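Local coordinates for BexL (Amycolatopsis orientalis, PDB 4XRW), which probably cyclises and aromatises a polyketide chain in BE-7585A biosynthesis, as a di-domain aromatase/cyclase of type II polyketide synthase systems, at residues 49-54 with 153-158; 95-100 with 127-132. One frame throughout, in Å; residues are numbered along the deposited sequence.

Interaction 1. Residues 49-54 with 153-158; sequences RIFPPT and RSELAA. With MES (2-(N-morpholino)-ethanesulfonic acid), chain B.
Within residues 153-158, Ile50 is linked through its carbonyl: a water donates one hydrogen bond to Ile50 O (3.1 Å) and another to Glu155 O (2.7 Å), bridging the last residue of the short helix 47-50 and the long helix 138-166. The Ile50 side chain packs further along the same helix, on Leu159 and Val163, while its CG1 lies over one face of the Phe51 ring. Phe51 is the first residue to leave helical geometry and begins a type I beta turn closed by Thr54 N to Phe51 O. With CG anti to its own carbonyl carbon (chi1 -59°), its ring meets Glu155 through the CD1-CE1 side, CE1 lying 3.9 Å from Glu155 CG; ring and carboxylate planes are 57° apart. The other ring face takes a MES molecule, probably from the crystallisation liquor, whose C5 sits 3.5 Å from Phe51 CE2, toward the rim. Pro52 adds an apolar contact, its CD 3.8 Å from Ala158 CB. Pro53 borders the sulfonate, with CD 3.6 Å from MES O2S, and Thr54 OG1 lies 2.5 Å from MES O1S, a hydrogen bond so short that its exact length is doubtful. Trp113 NE1 is also hydrogen-bonded to MES, and the extended Glu155 side chain touches the Trp113 side chain, which brings strand 106-117 to the ligand as well. No direct hydrogen bond joins the two segments. Long helix and loop instead meet through one water, the Phe51 ring against the Glu155 chain, a small proline-alanine patch and a ligand lodged between them, consistent with part of the pocket between sheet and long helix in the helix-grip fold. Its mixed character, aromatic and aliphatic surface beside a hydroxyl and a carboxylate, would suit a polyketide carrying many oxygens.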
loop_
_atom_site.group_PDB
_atom_site.type_symbol
_atom_site.label_atom_id
_atom_site.label_comp_id
_atom_site.label_asym_id
_atom_site.label_seq_id
_atom_site.Cartn_x
_atom_site.Cartn_y
_atom_site.Cartn_z
ATOM N N ARG A 49 2.764 2.013 3.849
ATOM C CA ARG A 49 2.660 1.810 5.294
ATOM C C ARG A 49 2.188 3.033 6.042
ATOM O O ARG A 49 1.630 2.907 7.126
ATOM C CB ARG A 49 4.018 1.384 5.893
ATOM C CG ARG A 49 4.784 0.360 5.106
ATOM C CD ARG A 49 6.141 0.081 5.762
ATOM N NE ARG A 49 6.792 -1.067 5.142
ATOM C CZ ARG A 49 7.652 -1.871 5.756
ATOM N NH1 ARG A 49 7.979 -1.660 7.028
ATOM N NH2 ARG A 49 8.178 -2.896 5.095
ATOM N N ILE A 50 2.437 4.224 5.492
ATOM C CA ILE A 50 2.122 5.482 6.188
ATOM C C ILE A 50 0.998 6.303 5.570
ATOM O O ILE A 50 0.420 7.178 6.240
ATOM C CB ILE A 50 3.356 6.397 6.270
ATOM C CG1 ILE A 50 3.851 6.808 4.884
ATOM C CG2 ILE A 50 4.443 5.684 6.988
ATOM C CD1 ILE A 50 4.866 7.974 4.900
ATOM N N PHE A 51 0.725 6.068 4.284
ATOM C CA PHE A 51 -0.449 6.640 3.602
ATOM C C PHE A 51 -1.450 5.537 3.251
ATOM O O PHE A 51 -1.275 4.830 2.262
ATOM C CB PHE A 51 -0.031 7.387 2.327
ATOM C CG PHE A 51 0.947 8.512 2.584
ATOM C CD1 PHE A 51 0.590 9.596 3.365
ATOM C CD2 PHE A 51 2.212 8.475 2.056
ATOM C CE1 PHE A 51 1.485 10.610 3.615
ATOM C CE2 PHE A 51 3.125 9.521 2.293
ATOM C CZ PHE A 51 2.751 10.572 3.076
ATOM N N PRO A 52 -2.524 5.407 4.019
ATOM C CA PRO A 52 -3.434 4.276 3.775
ATOM C C PRO A 52 -3.965 4.149 2.339
ATOM O O PRO A 52 -4.090 3.018 1.895
ATOM C CB PRO A 52 -4.569 4.533 4.775
ATOM C CG PRO A 52 -3.871 5.212 5.915
ATOM C CD PRO A 52 -2.872 6.125 5.264
ATOM N N PRO A 53 -4.202 5.247 1.601
ATOM C CA PRO A 53 -4.661 5.022 0.228
ATOM C C PRO A 53 -3.623 4.461 -0.740
ATOM O O PRO A 53 -4.012 3.958 -1.787
ATOM C CB PRO A 53 -5.101 6.419 -0.238
ATOM C CG PRO A 53 -5.339 7.184 1.040
ATOM C CD PRO A 53 -4.246 6.670 1.964
ATOM N N THR A 54 -2.345 4.582 -0.431
ATOM C CA THR A 54 -1.296 4.266 -1.400
ATOM C C THR A 54 -1.119 2.752 -1.509
ATOM O O THR A 54 -0.919 2.057 -0.518
ATOM C CB THR A 54 0.048 4.923 -1.034
ATOM O OG1 THR A 54 -0.121 6.352 -0.930
ATOM C CG2 THR A 54 1.053 4.647 -2.095
ATOM N N ARG A 153 -5.829 17.396 6.161
ATOM C CA ARG A 153 -6.061 17.041 7.553
ATOM C C ARG A 153 -6.144 15.536 7.754
ATOM O O ARG A 153 -5.582 15.006 8.715
ATOM C CB ARG A 153 -7.342 17.700 8.061
ATOM C CG ARG A 153 -7.231 19.205 8.223
ATOM C CD ARG A 153 -8.590 19.798 8.592
ATOM N NE ARG A 153 -8.488 21.242 8.721
ATOM C CZ ARG A 153 -7.872 21.853 9.732
ATOM N NH1 ARG A 153 -7.312 21.145 10.709
ATOM N NH2 ARG A 153 -7.817 23.177 9.777
ATOM N N SER A 154 -6.819 14.838 6.844
ATOM C CA SER A 154 -6.967 13.399 6.990
ATOM C C SER A 154 -5.622 12.709 6.727
ATOM O O SER A 154 -5.292 11.743 7.395
ATOM C CB SER A 154 -8.064 12.864 6.061
ATOM O OG SER A 154 -7.797 13.144 4.703
ATOM N N GLU A 155 -4.850 13.217 5.768
ATOM C CA GLU A 155 -3.542 12.674 5.456
ATOM C C GLU A 155 -2.587 12.812 6.631
ATOM O O GLU A 155 -1.875 11.870 6.957
ATOM C CB GLU A 155 -2.967 13.370 4.209
ATOM C CG GLU A 155 -1.578 12.988 3.840
ATOM C CD GLU A 155 -1.224 13.393 2.413
ATOM O OE1 GLU A 155 -1.020 14.603 2.152
ATOM O OE2 GLU A 155 -1.160 12.487 1.555
ATOM N N LEU A 156 -2.559 13.987 7.262
ATOM C CA LEU A 156 -1.646 14.214 8.390
ATOM C C LEU A 156 -2.058 13.375 9.604
ATOM O O LEU A 156 -1.213 12.849 10.335
ATOM C CB LEU A 156 -1.606 15.702 8.769
ATOM C CG LEU A 156 -0.785 16.608 7.857
ATOM C CD1 LEU A 156 -0.765 18.059 8.348
ATOM C CD2 LEU A 156 0.638 16.061 7.731
ATOM N N ALA A 157 -3.359 13.244 9.831
ATOM C CA ALA A 157 -3.829 12.439 10.954
ATOM C C ALA A 157 -3.445 10.967 10.764
ATOM O O ALA A 157 -3.003 10.310 11.696
ATOM C CB ALA A 157 -5.301 12.568 11.100
ATOM N N ALA A 158 -3.601 10.463 9.542
ATOM C CA ALA A 158 -3.228 9.080 9.241
ATOM C C ALA A 158 -1.701 8.925 9.305
ATOM O O ALA A 158 -1.192 7.902 9.761
ATOM C CB ALA A 158 -3.773 8.672 7.870
HETATM O O1 MES B . 2.748 13.735 -0.472
HETATM C C2 MES B . 1.632 14.159 -1.231
HETATM C C3 MES B . 0.399 13.265 -0.994
HETATM N N4 MES B . 0.702 11.898 -1.167
HETATM C C5 MES B . 1.732 11.531 -0.236
HETATM C C6 MES B . 2.978 12.334 -0.639
HETATM C C7 MES B . -0.477 11.104 -0.866
HETATM C C8 MES B . -0.749 10.152 -2.055
HETATM S S MES B . -2.021 8.946 -1.691
HETATM O O1S MES B . -1.587 7.667 -2.426
HETATM O O2S MES B . -2.185 8.692 -0.195
HETATM O O3S MES B . -3.386 9.279 -2.321
HETATM O O HOH W 1 -1.513 9.502 5.658
#

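Interaction 2. Residues 95-100 with 127-132; sequences ISFHQE and LLHAYR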
loop_
_atom_site.group_PDB
_atom_site.type_symbol
_atom_site.label_atom_id
_atom_site.label_comp_id
_atom_site.label_asym_id
_atom_site.label_seq_id
_atom_site.Cartn_x
_atom_site.Cartn_y
_atom_site.Cartn_z
ATOM N N ILE A 95 10.766 18.268 1.140
ATOM C CA ILE A 95 10.426 17.555 -0.087
ATOM C C ILE A 95 9.386 18.402 -0.823
ATOM O O ILE A 95 8.280 18.583 -0.329
ATOM C CB ILE A 95 9.839 16.166 0.175
ATOM C CG1 ILE A 95 10.826 15.306 0.974
ATOM C CG2 ILE A 95 9.508 15.493 -1.173
ATOM C CD1 ILE A 95 10.236 14.087 1.503
ATOM N N SER A 96 9.747 18.921 -1.988
ATOM C CA SER A 96 8.810 19.616 -2.864
ATOM C C SER A 96 8.198 18.634 -3.833
ATOM O O SER A 96 8.910 17.778 -4.362
ATOM C CB SER A 96 9.525 20.714 -3.646
ATOM O OG SER A 96 10.345 21.462 -2.773
ATOM N N PHE A 97 6.902 18.732 -4.068
ATOM C CA PHE A 97 6.286 17.840 -5.047
ATOM C C PHE A 97 5.346 18.628 -5.930
ATOM O O PHE A 97 4.860 19.688 -5.538
ATOM C CB PHE A 97 5.558 16.675 -4.361
ATOM C CG PHE A 97 4.532 17.100 -3.336
ATOM C CD1 PHE A 97 3.200 17.244 -3.694
ATOM C CD2 PHE A 97 4.896 17.320 -2.011
ATOM C CE1 PHE A 97 2.241 17.615 -2.758
ATOM C CE2 PHE A 97 3.951 17.669 -1.080
ATOM C CZ PHE A 97 2.635 17.819 -1.434
ATOM N N HIS A 98 5.121 18.120 -7.136
ATOM C CA HIS A 98 4.295 18.782 -8.126
ATOM C C HIS A 98 3.530 17.711 -8.903
ATOM O O HIS A 98 4.132 16.847 -9.521
ATOM C CB HIS A 98 5.149 19.633 -9.068
ATOM C CG HIS A 98 6.258 20.362 -8.370
ATOM N ND1 HIS A 98 6.079 21.598 -7.781
ATOM C CD2 HIS A 98 7.546 20.015 -8.132
ATOM C CE1 HIS A 98 7.214 21.991 -7.228
ATOM N NE2 HIS A 98 8.123 21.053 -7.433
ATOM N N GLN A 99 2.205 17.772 -8.830
ATOM C CA GLN A 99 1.321 16.859 -9.544
ATOM C C GLN A 99 1.413 17.137 -11.044
ATOM O O GLN A 99 1.273 18.291 -11.453
ATOM C CB GLN A 99 -0.101 17.062 -9.012
ATOM C CG GLN A 99 -1.157 16.067 -9.433
ATOM C CD GLN A 99 -2.476 16.365 -8.724
ATOM O OE1 GLN A 99 -3.404 16.930 -9.315
ATOM N NE2 GLN A 99 -2.541 16.025 -7.432
ATOM N N GLU A 100 1.678 16.122 -11.864
ATOM C CA GLU A 100 1.986 16.385 -13.286
ATOM C C GLU A 100 0.803 16.542 -14.197
ATOM O O GLU A 100 0.906 17.264 -15.195
ATOM C CB GLU A 100 2.885 15.294 -13.879
ATOM C CG GLU A 100 4.258 15.192 -13.228
ATOM C CD GLU A 100 5.256 14.388 -14.037
ATOM O OE1 GLU A 100 4.858 13.406 -14.696
ATOM O OE2 GLU A 100 6.466 14.758 -14.018
ATOM N N LEU A 127 2.829 20.465 6.147
ATOM C CA LEU A 127 2.421 20.107 4.801
ATOM C C LEU A 127 1.850 21.344 4.153
ATOM O O LEU A 127 0.797 21.842 4.564
ATOM C CB LEU A 127 1.414 18.960 4.836
ATOM C CG LEU A 127 0.736 18.566 3.526
ATOM C CD1 LEU A 127 1.746 18.172 2.478
ATOM C CD2 LEU A 127 -0.281 17.437 3.777
ATOM N N LEU A 128 2.555 21.856 3.155
ATOM C CA LEU A 128 2.156 23.053 2.439
ATOM C C LEU A 128 1.611 22.715 1.071
ATOM O O LEU A 128 2.114 21.783 0.434
ATOM C CB LEU A 128 3.337 23.979 2.251
ATOM C CG LEU A 128 3.897 24.658 3.506
ATOM C CD1 LEU A 128 4.504 23.656 4.489
ATOM C CD2 LEU A 128 4.949 25.678 3.052
ATOM N N HIS A 129 0.631 23.482 0.606
ATOM C CA HIS A 129 0.161 23.364 -0.775
ATOM C C HIS A 129 0.111 24.709 -1.435
ATOM O O HIS A 129 -0.105 25.741 -0.780
ATOM C CB HIS A 129 -1.220 22.708 -0.833
ATOM C CG HIS A 129 -1.210 21.248 -0.515
ATOM N ND1 HIS A 129 -1.337 20.758 0.772
ATOM C CD2 HIS A 129 -1.071 20.166 -1.314
ATOM C CE1 HIS A 129 -1.274 19.441 0.746
ATOM N NE2 HIS A 129 -1.113 19.057 -0.508
ATOM N N ALA A 130 0.295 24.699 -2.747
ATOM C CA ALA A 130 0.113 25.881 -3.552
ATOM C C ALA A 130 -0.699 25.450 -4.751
ATOM O O ALA A 130 -0.316 24.491 -5.420
ATOM C CB ALA A 130 1.454 26.450 -3.968
ATOM N N TYR A 131 -1.800 26.132 -5.030
ATOM C CA TYR A 131 -2.647 25.719 -6.134
ATOM C C TYR A 131 -3.373 26.864 -6.780
ATOM O O TYR A 131 -3.538 27.946 -6.195
ATOM C CB TYR A 131 -3.673 24.691 -5.657
ATOM C CG TYR A 131 -4.313 25.072 -4.361
ATOM C CD1 TYR A 131 -5.510 25.759 -4.322
ATOM C CD2 TYR A 131 -3.689 24.764 -3.168
ATOM C CE1 TYR A 131 -6.088 26.117 -3.103
ATOM C CE2 TYR A 131 -4.232 25.108 -1.985
ATOM C CZ TYR A 131 -5.419 25.789 -1.939
ATOM O OH TYR A 131 -5.904 26.100 -0.705
ATOM N N ARG A 132 -3.839 26.607 -7.993
ATOM C CA ARG A 132 -4.766 27.530 -8.606
ATOM C C ARG A 132 -5.748 26.802 -9.490
ATOM O O ARG A 132 -5.552 25.645 -9.876
ATOM C CB ARG A 132 -4.036 28.620 -9.385
ATOM C CG ARG A 132 -2.950 28.178 -10.318
ATOM C CD ARG A 132 -2.370 29.396 -11.059
ATOM N NE ARG A 132 -3.406 30.092 -11.822
ATOM C CZ ARG A 132 -3.187 30.895 -12.861
ATOM N NH1 ARG A 132 -1.956 31.118 -13.300
ATOM N NH2 ARG A 132 -4.217 31.475 -13.469
#
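The aromatic part of the contact joins Phe97 and His129, whose rings form an offset edge-to-face pair: centroids lie 5.9 Å apart, the planes stand at 79°, and the edge of Phe97 is turned toward the face of His129. The nearest approach is from Phe97 CZ to His129 NE2, 4.1 Å. Phe97 gets there by placing CG between its backbone N and carbonyl carbon (chi1 55°), which carries CZ across toward residues 127-132. Phe97 also meets the Trp113 ring, with the two planes at about 40°.

Strands 94-99 and 123-133 are not neighbours in the sheet. Strand 106-117 runs between them, antiparallel to both, and pairs with the first through backbone hydrogen bonds such as those of Phe97 with Gly111. The short segments run in roughly the same direction, 35° apart, with axes 9.1 Å from each other at closest. This separation, one strand removed, belongs to the curved antiparallel sheet that wraps the long helix 138-166 in a helix-grip domain, and here the Phe97 ring spans it.

Apolar packing adds Leu127, whose CD1 lies at the Phe97 ring edge, 4.0 Å from CZ; the two side chains cross at about a right angle. On the helix, Leu127 touches Glu155, while His129 packs against Val148 and Ser152. The side chain of Phe97 comes within about 4 Å of a bound MES molecule.

Overall arrangement
Both interactions belong to the first of the two helix-grip units and lie on the same side of the chain's centre, with their own centres about 16 Å apart. Interaction 1 is the more central, pairing the long helix with a loop; interaction 2 lies further out, across the sheet that faces this helix. Each is partly buried. Water and sulfonate bonding mark the first, whereas the second has no hydrogen bond across it and rests on an aromatic pair and leucine packing. They meet where Leu127 CD2 packs 3.3 Å from Glu155 OE1. Trp113 and the MES molecule are near both, consistent with the two contacts lining adjacent walls of one pocket.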